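Xaa-Pro dipeptidase (Mycobacterium tuberculosis, PDB 5E2C) is probably a metal-dependent aminopeptidase of the creatinase/prolidase family, represented here by its N-terminal domain alone. Local coordinates at residues 57-62 and 71-76; 80-85 and 110-115; 93-98 and 103-108. All blocks are in the same frame, centred on the assembly; numbering follows the deposited sequence.

Contact 1 (57-62 and 71-76)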
# COMPACT_ATOMS: atom_id res chain seq x y z
N ARG A 57 14.61 -10.27 14.87
CA ARG A 57 15.39 -9.12 15.37
C ARG A 57 14.78 -8.62 16.69
O ARG A 57 15.48 -8.07 17.54
CB ARG A 57 15.41 -7.98 14.35
CG ARG A 57 16.07 -8.27 13.00
CD ARG A 57 15.87 -7.12 12.00
NE ARG A 57 14.48 -6.91 11.62
CZ ARG A 57 14.01 -5.89 10.91
NH1 ARG A 57 14.82 -4.93 10.47
NH2 ARG A 57 12.72 -5.82 10.62
N TYR A 58 13.48 -8.84 16.86
CA TYR A 58 12.71 -8.24 17.93
C TYR A 58 12.15 -9.21 18.97
O TYR A 58 11.27 -8.84 19.76
CB TYR A 58 11.56 -7.46 17.31
CG TYR A 58 12.04 -6.28 16.51
CD1 TYR A 58 12.71 -5.23 17.12
CD2 TYR A 58 11.84 -6.22 15.13
CE1 TYR A 58 13.14 -4.15 16.39
CE2 TYR A 58 12.29 -5.14 14.39
CZ TYR A 58 12.95 -4.12 15.04
OH TYR A 58 13.38 -3.05 14.31
N ARG A 59 12.64 -10.45 18.97
CA ARG A 59 12.17 -11.45 19.91
C ARG A 59 12.29 -11.01 21.36
O ARG A 59 11.33 -11.10 22.12
CB ARG A 59 12.92 -12.77 19.71
CG ARG A 59 12.35 -13.92 20.53
CD ARG A 59 13.29 -15.11 20.52
NE ARG A 59 13.49 -15.61 19.16
CZ ARG A 59 12.72 -16.49 18.54
NH1 ARG A 59 11.66 -17.03 19.14
NH2 ARG A 59 13.02 -16.86 17.30
N THR A 60 13.46 -10.53 21.74
CA THR A 60 13.69 -10.07 23.11
C THR A 60 12.83 -8.85 23.45
O THR A 60 12.24 -8.77 24.53
CB THR A 60 15.18 -9.76 23.32
OG1 THR A 60 15.94 -10.97 23.20
CG2 THR A 60 15.40 -9.16 24.69
N GLN A 61 12.75 -7.91 22.51
CA GLN A 61 12.00 -6.67 22.72
C GLN A 61 10.51 -6.92 22.86
O GLN A 61 9.85 -6.31 23.70
CB GLN A 61 12.25 -5.68 21.58
CG GLN A 61 11.62 -4.32 21.80
CD GLN A 61 12.08 -3.29 20.79
OE1 GLN A 61 13.23 -3.33 20.32
NE2 GLN A 61 11.21 -2.35 20.46
N ALA A 62 9.96 -7.79 22.03
CA ALA A 62 8.53 -8.09 22.13
C ALA A 62 8.24 -8.77 23.47
O ALA A 62 7.20 -8.55 24.08
CB ALA A 62 8.08 -8.97 20.97
N VAL A 71 3.42 -13.99 21.18
CA VAL A 71 4.24 -13.40 20.13
C VAL A 71 4.69 -14.50 19.19
O VAL A 71 5.33 -15.44 19.62
CB VAL A 71 5.49 -12.70 20.69
CG1 VAL A 71 6.34 -12.12 19.56
CG2 VAL A 71 5.10 -11.62 21.68
N ALA A 72 4.33 -14.37 17.92
CA ALA A 72 4.81 -15.25 16.88
C ALA A 72 6.02 -14.60 16.22
O ALA A 72 6.01 -13.40 15.96
CB ALA A 72 3.72 -15.46 15.85
N ILE A 73 7.05 -15.39 15.92
CA ILE A 73 8.23 -14.89 15.24
C ILE A 73 8.22 -15.40 13.80
O ILE A 73 8.41 -16.59 13.55
CB ILE A 73 9.55 -15.27 15.96
CG1 ILE A 73 9.55 -14.74 17.40
CG2 ILE A 73 10.75 -14.75 15.19
CD1 ILE A 73 9.41 -13.24 17.53
N GLU A 74 7.99 -14.49 12.86
CA GLU A 74 7.67 -14.87 11.47
C GLU A 74 8.28 -13.92 10.46
O GLU A 74 8.45 -12.73 10.75
CB GLU A 74 6.16 -14.85 11.32
CG GLU A 74 5.46 -15.93 12.13
CD GLU A 74 5.69 -17.31 11.56
OE1 GLU A 74 5.87 -17.41 10.33
OE2 GLU A 74 5.69 -18.29 12.35
N ARG A 75 8.58 -14.43 9.27
CA ARG A 75 9.17 -13.61 8.21
C ARG A 75 8.18 -12.57 7.66
O ARG A 75 8.56 -11.43 7.38
CB ARG A 75 9.67 -14.51 7.06
CG ARG A 75 10.50 -13.80 6.01
CD ARG A 75 10.91 -14.74 4.88
NE ARG A 75 11.59 -15.92 5.39
CZ ARG A 75 12.90 -16.07 5.51
NH1 ARG A 75 13.76 -15.13 5.12
NH2 ARG A 75 13.37 -17.20 6.02
N ALA A 76 6.91 -12.97 7.50
CA ALA A 76 5.88 -12.12 6.90
C ALA A 76 4.74 -11.98 7.91
O ALA A 76 3.86 -12.84 8.02
CB ALA A 76 5.36 -12.75 5.61
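The guanidinium of R59 lies over the branched side chain of I73, with CG1 of I73 3.5 Å above the guanidinium plane and displaced toward its rim. The nearest approach is from R59 NH1 to I73 CG1, 3.6 Å, while the other terminal nitrogen, R59 NH2, sits 3.7 Å from I73 CG2. Both branches leaving CB of the isoleucine are therefore met by one flat cationic group, and the two side chains cross at about a right angle. A bend at chi3 (-61°) turns the end of the arginine over the strand residue, although its CB does not point at the strand. Closer to the helix backbone, I73 CD1 comes within 4.1 Å of R59 CA, so the isoleucine touches both the root and the head of the arginine. Arginine suits this exposed position because its flat head can cover an apolar neighbour with a face, while the N-H groups, lying in the plane, are not aimed at the carbon over that face.

One helical turn further on, the small A62 meets V71. Its CB lies 3.9 Å from V71 CG1 and 4.1 Å from V71 CG2, resting against both methyls of the valine. Alanine brings the helix close at this buried point, and beta-branched valine and isoleucine are well suited to a strand. Their alternation sets V71 and I73 toward the helix and A72 away from it. No hydrogen bond crosses the contact, which rests on van der Waals packing. The helix starts at the N-cap residue Y58, whose O accepts from A62 N at 2.8 Å.

Three of the four residues also pack on strand 51-54: A62 on L52 and T54, V71 on L52, I73 on T54. Helix 59-65 connects the parallel strands 51-54 and 70-73 as the crossover of a beta-alpha-beta unit, and 70-73 is an outermost strand of the sheet within this chain.

Contact 2 (80-85 and 110-115)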
# COMPACT_ATOMS: atom_id res chain seq x y z
N TYR A 80 1.16 -14.03 8.16
CA TYR A 80 1.03 -15.00 9.23
C TYR A 80 -0.24 -14.81 10.04
O TYR A 80 -0.98 -15.76 10.29
CB TYR A 80 2.25 -14.94 10.15
CG TYR A 80 2.05 -15.82 11.34
CD1 TYR A 80 2.23 -17.19 11.24
CD2 TYR A 80 1.61 -15.30 12.55
CE1 TYR A 80 2.00 -18.01 12.31
CE2 TYR A 80 1.39 -16.11 13.64
CZ TYR A 80 1.59 -17.48 13.51
OH TYR A 80 1.38 -18.30 14.58
N LEU A 81 -0.50 -13.56 10.44
CA LEU A 81 -1.68 -13.27 11.24
C LEU A 81 -3.00 -13.45 10.50
O LEU A 81 -3.97 -13.94 11.08
CB LEU A 81 -1.59 -11.88 11.87
CG LEU A 81 -0.51 -11.79 12.95
CD1 LEU A 81 -0.39 -10.36 13.47
CD2 LEU A 81 -0.75 -12.75 14.11
N ALA A 82 -3.04 -13.09 9.22
CA ALA A 82 -4.22 -13.38 8.42
C ALA A 82 -4.46 -14.90 8.38
O ALA A 82 -5.60 -15.34 8.52
CB ALA A 82 -4.10 -12.82 7.02
N GLY A 83 -3.40 -15.68 8.24
CA GLY A 83 -3.54 -17.14 8.26
C GLY A 83 -4.08 -17.65 9.58
O GLY A 83 -4.95 -18.53 9.61
N ARG A 84 -3.59 -17.09 10.68
CA ARG A 84 -4.12 -17.40 12.01
C ARG A 84 -5.60 -17.07 12.12
O ARG A 84 -6.37 -17.85 12.67
CB ARG A 84 -3.33 -16.67 13.10
CG ARG A 84 -1.95 -17.26 13.36
CD ARG A 84 -2.00 -18.52 14.23
NE ARG A 84 -2.55 -18.30 15.57
CZ ARG A 84 -1.85 -18.03 16.68
NH1 ARG A 84 -0.52 -17.92 16.65
NH2 ARG A 84 -2.49 -17.88 17.84
N ALA A 85 -6.00 -15.92 11.58
CA ALA A 85 -7.40 -15.50 11.60
C ALA A 85 -8.26 -16.53 10.85
O ALA A 85 -9.32 -16.91 11.33
CB ALA A 85 -7.57 -14.11 11.00
N GLY A 110 -3.93 -14.86 -0.04
CA GLY A 110 -3.32 -16.17 -0.25
C GLY A 110 -3.30 -17.01 1.02
O GLY A 110 -3.54 -18.22 1.00
N ALA A 111 -3.04 -16.36 2.15
CA ALA A 111 -3.02 -17.06 3.43
C ALA A 111 -4.41 -17.54 3.85
O ALA A 111 -4.52 -18.38 4.73
CB ALA A 111 -2.43 -16.17 4.52
N LEU A 112 -5.46 -16.99 3.22
CA LEU A 112 -6.83 -17.32 3.55
C LEU A 112 -7.48 -18.22 2.49
O LEU A 112 -8.67 -18.49 2.56
CB LEU A 112 -7.64 -16.03 3.69
CG LEU A 112 -7.26 -15.15 4.90
CD1 LEU A 112 -7.97 -13.81 4.82
CD2 LEU A 112 -7.57 -15.85 6.20
N GLU A 113 -6.71 -18.69 1.50
CA GLU A 113 -7.33 -19.50 0.45
C GLU A 113 -7.98 -20.76 1.04
O GLU A 113 -7.37 -21.48 1.84
CB GLU A 113 -6.33 -19.87 -0.63
CG GLU A 113 -6.98 -20.54 -1.85
CD GLU A 113 -6.00 -20.72 -3.00
OE1 GLU A 113 -4.84 -21.04 -2.73
OE2 GLU A 113 -6.41 -20.56 -4.18
N GLY A 114 -9.24 -20.99 0.67
CA GLY A 114 -9.98 -22.15 1.14
C GLY A 114 -10.61 -21.96 2.51
O GLY A 114 -11.18 -22.89 3.06
N LYS A 115 -10.49 -20.75 3.06
CA LYS A 115 -11.13 -20.41 4.33
C LYS A 115 -12.24 -19.44 3.99
O LYS A 115 -12.16 -18.73 2.98
CB LYS A 115 -10.15 -19.71 5.27
CG LYS A 115 -8.90 -20.50 5.62
CD LYS A 115 -9.26 -21.84 6.23
CE LYS A 115 -8.12 -22.41 7.06
NZ LYS A 115 -6.80 -22.27 6.39
O HOH W 1 -5.92 -19.54 7.01
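A111 CB presses against the backbone of G83, 3.9 Å from G83 N and 4.0 Å from G83 CA. Here the two backbones come nearest, with the CA atoms of G83 and A111 4.9 Å apart. With no side chain on G83, the alanine methyl rests directly on main chain. The contact sets the middle of helix 77-87 against segment 110-115, into which helix 102-111 leads; A82 and A85 also rest on L93 of strand 92-95.

The second methyl contact is made by L112. Its CG is anti to its own carbonyl carbon (chi1 -67°), and the side chain carries CD2 to the carbonyl of A82, 3.1 Å from A82 O. That is tight for a methyl group and an oxygen. L112 CG is 4.5 Å from A82 CB, so the leucine lies against the carbonyl and, more loosely, near the methyl.

The polar part is carried by one water. It donates to G83 O and A111 O, and accepts from K115 NZ at 2.9 Å. The type II turn from L112 to K115, with G114 at positive phi, places K115 with its CB facing helix 77-87, and the bent side chain brings NZ to the water. On another flank of that helix, R84 NH1 donates to Y80 OH in the guanidinium plane, with an N-H...O angle of 161°, and R84 NH2 pairs with E70.

No direct hydrogen bond joins the segments. The chemistry implies methyl groups packed on the backbone of helix 77-87, with one loose apolar pair, and two backbone carbonyls bridged by a water that the lysine charge probably polarises as a donor to both.

Contact 3 (93-98 and 103-108)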
# COMPACT_ATOMS: atom_id res chain seq x y z
N LEU A 93 -12.45 -10.17 8.48
CA LEU A 93 -11.17 -9.70 9.04
C LEU A 93 -10.91 -8.30 8.50
O LEU A 93 -10.72 -8.12 7.29
CB LEU A 93 -10.04 -10.63 8.60
CG LEU A 93 -8.63 -10.21 9.06
CD1 LEU A 93 -8.55 -10.13 10.56
CD2 LEU A 93 -7.58 -11.15 8.52
N GLY A 94 -10.90 -7.32 9.39
CA GLY A 94 -10.56 -5.97 9.00
C GLY A 94 -9.07 -5.86 8.75
O GLY A 94 -8.29 -6.57 9.36
N PHE A 95 -8.69 -5.00 7.82
CA PHE A 95 -7.27 -4.68 7.59
C PHE A 95 -7.13 -3.21 7.28
O PHE A 95 -8.11 -2.53 6.93
CB PHE A 95 -6.68 -5.54 6.47
CG PHE A 95 -7.16 -5.15 5.09
CD1 PHE A 95 -8.35 -5.68 4.59
CD2 PHE A 95 -6.43 -4.28 4.30
CE1 PHE A 95 -8.81 -5.32 3.33
CE2 PHE A 95 -6.89 -3.93 3.04
CZ PHE A 95 -8.08 -4.43 2.56
N GLU A 96 -5.91 -2.71 7.41
CA GLU A 96 -5.68 -1.29 7.24
C GLU A 96 -5.24 -0.97 5.81
O GLU A 96 -4.07 -1.03 5.45
CB GLU A 96 -4.69 -0.79 8.29
CG GLU A 96 -5.24 -0.91 9.69
CD GLU A 96 -4.29 -0.42 10.76
OE1 GLU A 96 -3.16 -0.93 10.81
OE2 GLU A 96 -4.70 0.46 11.56
N SER A 97 -6.23 -0.65 5.00
CA SER A 97 -6.00 -0.34 3.60
C SER A 97 -5.16 0.90 3.36
O SER A 97 -4.64 1.07 2.27
CB SER A 97 -7.36 -0.24 2.87
OG SER A 97 -8.15 0.77 3.46
N HIS A 98 -4.99 1.76 4.37
CA HIS A 98 -4.13 2.94 4.24
C HIS A 98 -2.63 2.62 4.29
O HIS A 98 -1.81 3.46 3.93
CB HIS A 98 -4.49 4.01 5.28
CG HIS A 98 -3.98 3.72 6.66
ND1 HIS A 98 -4.59 2.82 7.51
CD2 HIS A 98 -2.91 4.21 7.34
CE1 HIS A 98 -3.92 2.77 8.65
NE2 HIS A 98 -2.90 3.60 8.57
N ASP A 103 0.38 -5.71 -3.33
CA ASP A 103 1.07 -6.99 -3.19
C ASP A 103 0.83 -7.61 -1.80
O ASP A 103 0.66 -8.82 -1.67
CB ASP A 103 2.60 -6.85 -3.38
CG ASP A 103 3.03 -6.64 -4.83
OD1 ASP A 103 2.19 -6.63 -5.78
OD2 ASP A 103 4.26 -6.49 -5.04
N GLY A 104 0.82 -6.77 -0.77
CA GLY A 104 0.60 -7.24 0.59
C GLY A 104 -0.79 -7.84 0.77
O GLY A 104 -0.95 -8.87 1.42
N LEU A 105 -1.80 -7.19 0.20
CA LEU A 105 -3.17 -7.71 0.26
C LEU A 105 -3.27 -9.06 -0.47
O LEU A 105 -3.91 -9.99 0.04
CB LEU A 105 -4.16 -6.72 -0.32
CG LEU A 105 -5.62 -7.19 -0.30
CD1 LEU A 105 -6.14 -7.37 1.12
CD2 LEU A 105 -6.53 -6.26 -1.07
N ASP A 106 -2.63 -9.19 -1.63
CA ASP A 106 -2.58 -10.48 -2.34
C ASP A 106 -2.01 -11.58 -1.43
O ASP A 106 -2.49 -12.73 -1.42
CB ASP A 106 -1.75 -10.39 -3.61
CG ASP A 106 -2.38 -9.51 -4.70
OD1 ASP A 106 -3.59 -9.16 -4.64
OD2 ASP A 106 -1.64 -9.19 -5.66
N ALA A 107 -0.99 -11.24 -0.64
CA ALA A 107 -0.41 -12.23 0.30
C ALA A 107 -1.38 -12.60 1.42
O ALA A 107 -1.49 -13.79 1.76
CB ALA A 107 0.90 -11.74 0.89
N LEU A 108 -2.05 -11.60 1.99
CA LEU A 108 -3.06 -11.84 3.03
C LEU A 108 -4.13 -12.78 2.47
O LEU A 108 -4.52 -13.74 3.14
CB LEU A 108 -3.74 -10.55 3.50
CG LEU A 108 -2.84 -9.45 4.10
CD1 LEU A 108 -3.68 -8.33 4.66
CD2 LEU A 108 -1.92 -10.03 5.17
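One face of the F95 ring carries the CD1 methyl of L105, which stands 3.8 Å above the ring plane and is offset toward the rim. Measured to the ring centroid it is 4.0 Å away and 19° off the normal, a CH-pi contact. The displacement is toward the far end of the ring: L105 CD1 is 3.8 Å from F95 CZ and nearly equidistant from F95 CE1 and CE2, 4.0 Å each. The ring reaches the helix because CG of F95 stands between its backbone N and carbonyl carbon (chi1 72°). The leucine extends from the helix with its own CG anti to N, and the two side chains cross at about a right angle.

L108, one turn after L105, completes the contact more loosely, its CD1 4.5 Å from F95 CB. Leucines spaced three residues apart present methyls on one side of the helix, and a broad phenylalanine on the strand can take one over its ring and the other near its root. No hydrogen bond passes between the segments, as befits a buried, wholly apolar contact.

Polar groups of both segments work on other sides. E96 OE1 accepts from the backbone N atoms of S23 and D24, and in the dimer D106 forms a salt bridge with R121 of the second subunit while S97 and D103 hydrogen-bond D103 and S97 of that subunit.

Strand 92-95 lies between the parallel strands 19-22 and 118-121, and helix 102-111 covers this part of the sheet: L105 and F95 also touch L119, and L108 reaches L21. The contact thus joins the first strand and the helix of the beta-alpha-beta unit 92-95, 102-111, 118-121.

In the fold
Contact 1 precedes contact 2 along the chain, and both segments of contact 3 fall between those of contact 2. Contacts 1 and 2 have centres about 19 Å apart yet touch where strand 70-73 leads into helix 77-87: A72 CB is 3.3 Å from Y80 CE2. Contacts 2 and 3, about 11 Å between centres, share helix 102-111. A82 CB lies 4.0 Å from L108 CD2, and A85 CB packs 3.9 Å from L93 CD2. Contacts 1 and 3 do not meet, their nearest atoms being about 7 Å apart. Contact 3 alone borders the second subunit. The peptidase M24 domain, which carries the metal site in this family, is absent here, so all three are packing within the N-terminal domain.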